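Local coordinates for SsfX3 (PDB 3SKV), which probably transfers a salicylyl group in a tetracycline biosynthetic pathway, using a GDSL/SGNH hydrolase-like domain, at residues A[186-197]-A[219-230]. The protein carries 1 engineered substitution. Residues are numbered along the deposited sequence; the frame is centred on the assembly and turned at random.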
ATOM      1  N   PRO A 186       3.620  14.853   5.104  1.00 26.54           N
ATOM      2  CA  PRO A 186       3.288  14.049   6.299  1.00 25.21           C
ATOM      3  C   PRO A 186       3.187  12.568   5.930  1.00 27.26           C
ATOM      4  O   PRO A 186       2.772  12.223   4.823  1.00 26.83           O
ATOM      5  CB  PRO A 186       1.943  14.619   6.750  1.00 26.63           C
ATOM      6  CG  PRO A 186       1.787  15.925   6.011  1.00 30.53           C
ATOM      7  CD  PRO A 186       2.515  15.769   4.739  1.00 26.37           C
ATOM      8  N   HIS A 187       3.579  11.701   6.850  1.00 24.20           N
ATOM      9  CA  HIS A 187       3.571  10.265   6.613  1.00 23.01           C
ATOM     10  C   HIS A 187       2.245   9.645   6.912  1.00 26.98           C
ATOM     11  O   HIS A 187       1.685   9.856   7.997  1.00 27.19           O
ATOM     12  CB  HIS A 187       4.670   9.549   7.414  1.00 23.01           C
ATOM     13  CG  HIS A 187       6.038   9.917   6.983  1.00 26.77           C
ATOM     14  ND1 HIS A 187       6.673   9.229   5.971  1.00 28.62           N
ATOM     15  CD2 HIS A 187       6.849  10.900   7.429  1.00 28.64           C
ATOM     16  CE1 HIS A 187       7.852   9.816   5.827  1.00 27.98           C
ATOM     17  NE2 HIS A 187       8.006  10.821   6.688  1.00 28.70           N
ATOM     18  N   TRP A 188       1.759   8.835   5.966  1.00 22.07           N
ATOM     19  CA  TRP A 188       0.530   8.096   6.154  1.00 22.08           C
ATOM     20  C   TRP A 188       0.769   6.602   6.071  1.00 26.32           C
ATOM     21  O   TRP A 188       1.093   6.088   4.999  1.00 25.27           O
ATOM     22  CB  TRP A 188      -0.589   8.549   5.203  1.00 21.75           C
ATOM     23  CG  TRP A 188      -1.833   7.708   5.300  1.00 24.09           C
ATOM     24  CD1 TRP A 188      -2.313   7.059   6.409  1.00 26.89           C
ATOM     25  CD2 TRP A 188      -2.735   7.397   4.230  1.00 24.89           C
ATOM     26  NE1 TRP A 188      -3.464   6.380   6.098  1.00 26.23           N
ATOM     27  CE2 TRP A 188      -3.754   6.577   4.768  1.00 28.50           C
ATOM     28  CE3 TRP A 188      -2.814   7.781   2.871  1.00 26.95           C
ATOM     29  CZ2 TRP A 188      -4.834   6.124   3.995  1.00 28.69           C
ATOM     30  CZ3 TRP A 188      -3.878   7.326   2.103  1.00 29.34           C
ATOM     31  CH2 TRP A 188      -4.865   6.494   2.660  1.00 30.23           C
ATOM     32  N   ILE A 189       0.601   5.909   7.223  1.00 22.89           N
ATOM     33  CA  ILE A 189       0.714   4.460   7.316  1.00 21.89           C
ATOM     34  C   ILE A 189      -0.671   3.836   7.250  1.00 23.16           C
ATOM     35  O   ILE A 189      -1.546   4.185   8.062  1.00 22.32           O
ATOM     36  CB  ILE A 189       1.484   3.961   8.571  1.00 25.73           C
ATOM     37  CG1 ILE A 189       2.861   4.642   8.720  1.00 25.56           C
ATOM     38  CG2 ILE A 189       1.598   2.402   8.544  1.00 26.93           C
ATOM     39  CD1 ILE A 189       3.690   4.101   9.919  1.00 27.40           C
ATOM     40  N   HIS A 190      -0.876   2.907   6.284  1.00 18.01           N
ATOM     41  CA  HIS A 190      -2.140   2.185   6.194  1.00 16.88           C
ATOM     42  C   HIS A 190      -1.865   0.682   6.387  1.00 20.38           C
ATOM     43  O   HIS A 190      -1.022   0.101   5.698  1.00 16.69           O
ATOM     44  CB  HIS A 190      -2.955   2.475   4.918  1.00 16.99           C
ATOM     45  CG  HIS A 190      -4.227   1.685   4.870  1.00 20.99           C
ATOM     46  ND1 HIS A 190      -5.345   2.055   5.632  1.00 23.29           N
ATOM     47  CD2 HIS A 190      -4.488   0.505   4.250  1.00 22.95           C
ATOM     48  CE1 HIS A 190      -6.243   1.100   5.437  1.00 23.11           C
ATOM     49  NE2 HIS A 190      -5.775   0.148   4.600  1.00 23.39           N
ATOM     50  N   TYR A 191      -2.578   0.077   7.353  1.00 18.74           N
ATOM     51  CA  TYR A 191      -2.463  -1.352   7.650  1.00 19.88           C
ATOM     52  C   TYR A 191      -3.822  -2.040   7.553  1.00 25.29           C
ATOM     53  O   TYR A 191      -4.824  -1.489   7.971  1.00 24.48           O
ATOM     54  CB  TYR A 191      -1.857  -1.553   9.057  1.00 19.78           C
ATOM     55  CG  TYR A 191      -1.864  -2.982   9.542  1.00 19.68           C
ATOM     56  CD1 TYR A 191      -0.855  -3.868   9.175  1.00 22.97           C
ATOM     57  CD2 TYR A 191      -2.881  -3.456  10.362  1.00 19.36           C
ATOM     58  CE1 TYR A 191      -0.883  -5.203   9.577  1.00 22.44           C
ATOM     59  CE2 TYR A 191      -2.909  -4.786  10.784  1.00 19.74           C
ATOM     60  CZ  TYR A 191      -1.910  -5.654  10.386  1.00 22.13           C
ATOM     61  OH  TYR A 191      -1.902  -6.946  10.840  1.00 26.91           O
ATOM     62  N   GLY A 192      -3.836  -3.257   7.066  1.00 26.40           N
ATOM     63  CA  GLY A 192      -5.063  -4.044   7.031  1.00 28.31           C
ATOM     64  C   GLY A 192      -5.644  -4.385   5.674  1.00 35.59           C
ATOM     65  O   GLY A 192      -4.953  -4.344   4.653  1.00 33.47           O
ATOM     66  N   ASP A 193      -6.933  -4.769   5.696  1.00 36.84           N
ATOM     67  CA  ASP A 193      -7.769  -5.215   4.571  1.00 38.47           C
ATOM     68  C   ASP A 193      -7.537  -6.690   4.214  1.00 41.73           C
ATOM     69  O   ASP A 193      -6.454  -7.238   4.433  1.00 39.40           O
ATOM     70  CB  ASP A 193      -7.663  -4.281   3.339  1.00 40.93           C
ATOM     71  CG  ASP A 193      -8.253  -2.902   3.578  1.00 55.63           C
ATOM     72  OD1 ASP A 193      -9.499  -2.811   3.760  1.00 58.92           O
ATOM     73  OD2 ASP A 193      -7.479  -1.905   3.551  1.00 54.74           O
ATOM     74  N   SER A 194      -8.557  -7.320   3.659  1.00 41.15           N
ATOM     75  CA  SER A 194      -8.492  -8.735   3.286  1.00 42.95           C
ATOM     76  C   SER A 194      -8.192  -8.961   1.807  1.00 47.23           C
ATOM     77  O   SER A 194      -8.052 -10.118   1.370  1.00 46.86           O
ATOM     78  CB  SER A 194      -9.751  -9.473   3.734  1.00 46.04           C
ATOM     79  OG  SER A 194     -10.897  -8.711   3.414  1.00 48.68           O
ATOM     80  N   ILE A 195      -8.008  -7.847   1.060  1.00 44.23           N
ATOM     81  CA  ILE A 195      -7.715  -7.870  -0.379  1.00 44.42           C
ATOM     82  C   ILE A 195      -6.466  -7.113  -0.782  1.00 52.23           C
ATOM     83  O   ILE A 195      -6.091  -6.136  -0.139  1.00 51.80           O
ATOM     84  CB  ILE A 195      -8.920  -7.426  -1.259  1.00 46.03           C
ATOM     85  CG1 ILE A 195      -9.376  -5.982  -0.934  1.00 43.87           C
ATOM     86  CG2 ILE A 195     -10.060  -8.473  -1.242  1.00 46.66           C
ATOM     87  CD1 ILE A 195     -10.218  -5.299  -1.992  1.00 44.73           C
ATOM     88  N   CYS A 196      -5.881  -7.525  -1.916  1.00 51.71           N
ATOM     89  CA  CYS A 196      -4.756  -6.863  -2.548  1.00 52.03           C
ATOM     90  C   CYS A 196      -5.336  -5.636  -3.218  1.00 49.83           C
ATOM     91  O   CYS A 196      -6.327  -5.727  -3.958  1.00 48.56           O
ATOM     92  CB  CYS A 196      -4.089  -7.787  -3.559  1.00 55.59           C
ATOM     93  SG  CYS A 196      -3.677  -9.430  -2.907  1.00 61.76           S
ATOM     94  N   HIS A 197      -4.744  -4.484  -2.921  1.00 42.69           N
ATOM     95  CA  HIS A 197      -5.214  -3.204  -3.430  1.00 40.71           C
ATOM     96  C   HIS A 197      -4.861  -2.888  -4.860  1.00 43.57           C
ATOM     97  O   HIS A 197      -5.446  -1.970  -5.434  1.00 44.31           O
ATOM     98  CB  HIS A 197      -4.805  -2.073  -2.490  1.00 40.05           C
ATOM     99  CG  HIS A 197      -5.381  -2.221  -1.113  1.00 42.46           C
ATOM    100  ND1 HIS A 197      -6.718  -2.552  -0.917  1.00 43.97           N
ATOM    101  CD2 HIS A 197      -4.790  -2.054   0.087  1.00 43.10           C
ATOM    102  CE1 HIS A 197      -6.891  -2.560   0.389  1.00 43.10           C
ATOM    103  NE2 HIS A 197      -5.757  -2.272   1.036  1.00 42.99           N
ATOM    104  N   ASP A 219       2.710  11.207   2.216  1.00 23.35           N
ATOM    105  CA  ASP A 219       3.744  10.247   1.881  1.00 21.82           C
ATOM    106  C   ASP A 219       3.243   8.852   2.402  1.00 24.29           C
ATOM    107  O   ASP A 219       3.376   8.503   3.586  1.00 22.01           O
ATOM    108  CB  ASP A 219       5.072  10.642   2.540  1.00 23.66           C
ATOM    109  CG  ASP A 219       6.271   9.814   2.145  1.00 35.66           C
ATOM    110  OD1 ASP A 219       6.080   8.694   1.614  1.00 34.36           O
ATOM    111  OD2 ASP A 219       7.403  10.263   2.404  1.00 47.36           O
ATOM    112  N   LEU A 220       2.650   8.092   1.495  1.00 20.90           N
ATOM    113  CA  LEU A 220       2.106   6.774   1.764  1.00 21.15           C
ATOM    114  C   LEU A 220       3.144   5.699   2.105  1.00 23.85           C
ATOM    115  O   LEU A 220       4.232   5.669   1.526  1.00 21.00           O
ATOM    116  CB  LEU A 220       1.273   6.328   0.547  1.00 21.83           C
ATOM    117  CG  LEU A 220       0.798   4.880   0.509  1.00 27.24           C
ATOM    118  CD1 LEU A 220      -0.272   4.638   1.583  1.00 28.11           C
ATOM    119  CD2 LEU A 220       0.302   4.522  -0.859  1.00 28.39           C
ATOM    120  N   GLN A 221       2.710   4.806   2.988  1.00 19.79           N
ATOM    121  CA  GLN A 221       3.399   3.590   3.369  1.00 19.76           C
ATOM    122  C   GLN A 221       2.320   2.533   3.619  1.00 26.67           C
ATOM    123  O   GLN A 221       1.583   2.601   4.591  1.00 26.58           O
ATOM    124  CB  GLN A 221       4.255   3.784   4.613  1.00 20.22           C
ATOM    125  CG  GLN A 221       4.881   2.496   5.118  1.00 21.41           C
ATOM    126  CD  GLN A 221       6.003   1.991   4.230  1.00 32.53           C
ATOM    127  OE1 GLN A 221       7.013   2.661   4.050  1.00 26.05           O
ATOM    128  NE2 GLN A 221       5.832   0.799   3.684  1.00 14.73           N
ATOM    129  N   SER A 222       2.233   1.571   2.710  1.00 24.94           N
ATOM    130  CA  SER A 222       1.274   0.480   2.769  0.50 24.25           C
ATOM    131  C   SER A 222       1.893  -0.701   3.490  1.00 28.02           C
ATOM    132  O   SER A 222       3.012  -1.120   3.172  1.00 29.19           O
ATOM    133  CB  SER A 222       0.865   0.053   1.360  1.00 29.48           C
ATOM    134  OG  SER A 222       0.115  -1.160   1.387  1.00 40.04           O
ATOM    135  N   LEU A 223       1.179  -1.221   4.469  1.00 23.05           N
ATOM    136  CA  LEU A 223       1.514  -2.424   5.206  1.00 21.93           C
ATOM    137  C   LEU A 223       0.292  -3.338   5.095  1.00 32.02           C
ATOM    138  O   LEU A 223      -0.053  -4.070   6.024  1.00 34.04           O
ATOM    139  CB  LEU A 223       1.888  -2.133   6.665  1.00 20.72           C
ATOM    140  CG  LEU A 223       3.140  -1.313   6.915  1.00 22.34           C
ATOM    141  CD1 LEU A 223       3.298  -1.028   8.351  1.00 20.85           C
ATOM    142  CD2 LEU A 223       4.376  -2.007   6.419  1.00 19.15           C
ATOM    143  N   SER A 224      -0.368  -3.265   3.924  1.00 30.77           N
ATOM    144  CA  SER A 224      -1.500  -4.082   3.483  1.00 30.90           C
ATOM    145  C   SER A 224      -0.933  -5.312   2.764  1.00 34.79           C
ATOM    146  O   SER A 224      -0.306  -5.186   1.712  1.00 33.00           O
ATOM    147  CB  SER A 224      -2.371  -3.300   2.507  1.00 34.95           C
ATOM    148  OG  SER A 224      -3.462  -2.672   3.160  1.00 47.71           O
ATOM    149  N   PHE A 225      -1.136  -6.507   3.332  1.00 33.86           N
ATOM    150  CA  PHE A 225      -0.613  -7.710   2.684  1.00 33.95           C
ATOM    151  C   PHE A 225      -1.735  -8.739   2.508  1.00 43.01           C
ATOM    152  O   PHE A 225      -1.507  -9.951   2.698  1.00 45.14           O
ATOM    153  CB  PHE A 225       0.571  -8.269   3.501  1.00 33.88           C
ATOM    154  CG  PHE A 225       1.651  -7.269   3.833  1.00 32.05           C
ATOM    155  CD1 PHE A 225       2.608  -6.916   2.888  1.00 33.09           C
ATOM    156  CD2 PHE A 225       1.722  -6.691   5.093  1.00 30.40           C
ATOM    157  CE1 PHE A 225       3.612  -5.990   3.195  1.00 31.79           C
ATOM    158  CE2 PHE A 225       2.747  -5.802   5.410  1.00 31.41           C
ATOM    159  CZ  PHE A 225       3.688  -5.455   4.455  1.00 29.15           C
ATOM    160  N   ALA A 226      -2.969  -8.241   2.160  1.00 39.77           N
ATOM    161  CA  ALA A 226      -4.228  -9.013   2.012  1.00 39.41           C
ATOM    162  C   ALA A 226      -4.602  -9.705   3.359  1.00 43.88           C
ATOM    163  O   ALA A 226      -4.036  -9.334   4.380  1.00 44.15           O
ATOM    164  CB  ALA A 226      -4.135 -10.003   0.853  1.00 40.59           C
ATOM    165  N   ALA A 227      -5.549 -10.661   3.381  1.00 41.91           N
ATOM    166  CA  ALA A 227      -6.039 -11.315   4.608  1.00 41.53           C
ATOM    167  C   ALA A 227      -4.981 -11.767   5.631  1.00 44.56           C
ATOM    168  O   ALA A 227      -5.036 -11.333   6.793  1.00 44.88           O
ATOM    169  CB  ALA A 227      -7.002 -12.443   4.277  1.00 42.84           C
ATOM    170  N   ASP A 228      -4.006 -12.585   5.196  1.00 38.43           N
ATOM    171  CA  ASP A 228      -2.936 -13.112   6.056  1.00 36.75           C
ATOM    172  C   ASP A 228      -2.184 -12.081   6.888  1.00 37.69           C
ATOM    173  O   ASP A 228      -1.927 -12.344   8.070  1.00 38.53           O
ATOM    174  CB  ASP A 228      -1.971 -14.016   5.267  1.00 38.89           C
ATOM    175  CG  ASP A 228      -2.632 -15.271   4.704  1.00 52.59           C
ATOM    176  OD1 ASP A 228      -3.808 -15.548   5.073  1.00 54.50           O
ATOM    177  OD2 ASP A 228      -1.983 -15.974   3.886  1.00 59.72           O
ATOM    178  N   GLY A 229      -1.880 -10.917   6.297  1.00 29.29           N
ATOM    179  CA  GLY A 229      -1.158  -9.863   6.995  1.00 27.64           C
ATOM    180  C   GLY A 229      -1.986  -8.944   7.872  1.00 31.63           C
ATOM    181  O   GLY A 229      -1.419  -8.079   8.536  1.00 30.81           O
ATOM    182  N   SER A 230      -3.311  -9.139   7.912  1.00 29.80           N
ATOM    183  CA  SER A 230      -4.254  -8.302   8.654  1.00 30.22           C
ATOM    184  C   SER A 230      -4.879  -8.977   9.898  1.00 34.78           C
ATOM    185  O   SER A 230      -6.035  -8.697  10.224  1.00 35.28           O
ATOM    186  CB  SER A 230      -5.345  -7.809   7.709  1.00 34.69           C
ATOM    187  OG  SER A 230      -4.799  -7.515   6.436  1.00 42.22           O
TER
HETATM  188  O   HOH W   1       5.425   7.131   4.700  1.00 23.36           O
HETATM  189  O   HOH W   2      -4.465  -5.682   1.904  1.00 58.38           O
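The Gly-Asp-Ser-Ile motif of the GDSL/SGNH fold, Gly192 to Ile195, at the C-terminal end of strand 187-192, meets the loop Ser224 to Ser230. Strand 187-192 runs parallel to 219-223; the two, joined through helix 208-216 in a beta-alpha-beta unit, pair by five backbone bonds, among them Leu223 N to His190 O at 2.8 Å. Toward the loop, side chains add to these. Ser224 OG donates to Gly192 O at 2.7 Å, tilted 32° from the carbonyl plane, and weakly accepts His197 NE2 near that ring's plane. Tyr191, with CG anti to its N (chi1 172°), crosses Leu223 at about a right angle, CD1 4.1 Å from Leu223 CB; its OH then bonds weakly to Gly229 O (2.6 Å). Replacing Tyr191 with phenylalanine would probably leave Gly229 O without this donor and the loop less firmly held. Within 186-197, His190 NE2 donates to Asp193 OD2 at 2.9 Å, almost in its ring plane (8° out), while Ser249 and Arg251 hold His190 ND1 and Asp193 OD1. A water links Gly192 O, Ile195 O and Ala226 N. By family analogy Ser194 is the likely nucleophile and Gly229 a probable oxyanion-hole residue; the polar bonds flanking both imply that their loops are positioned together.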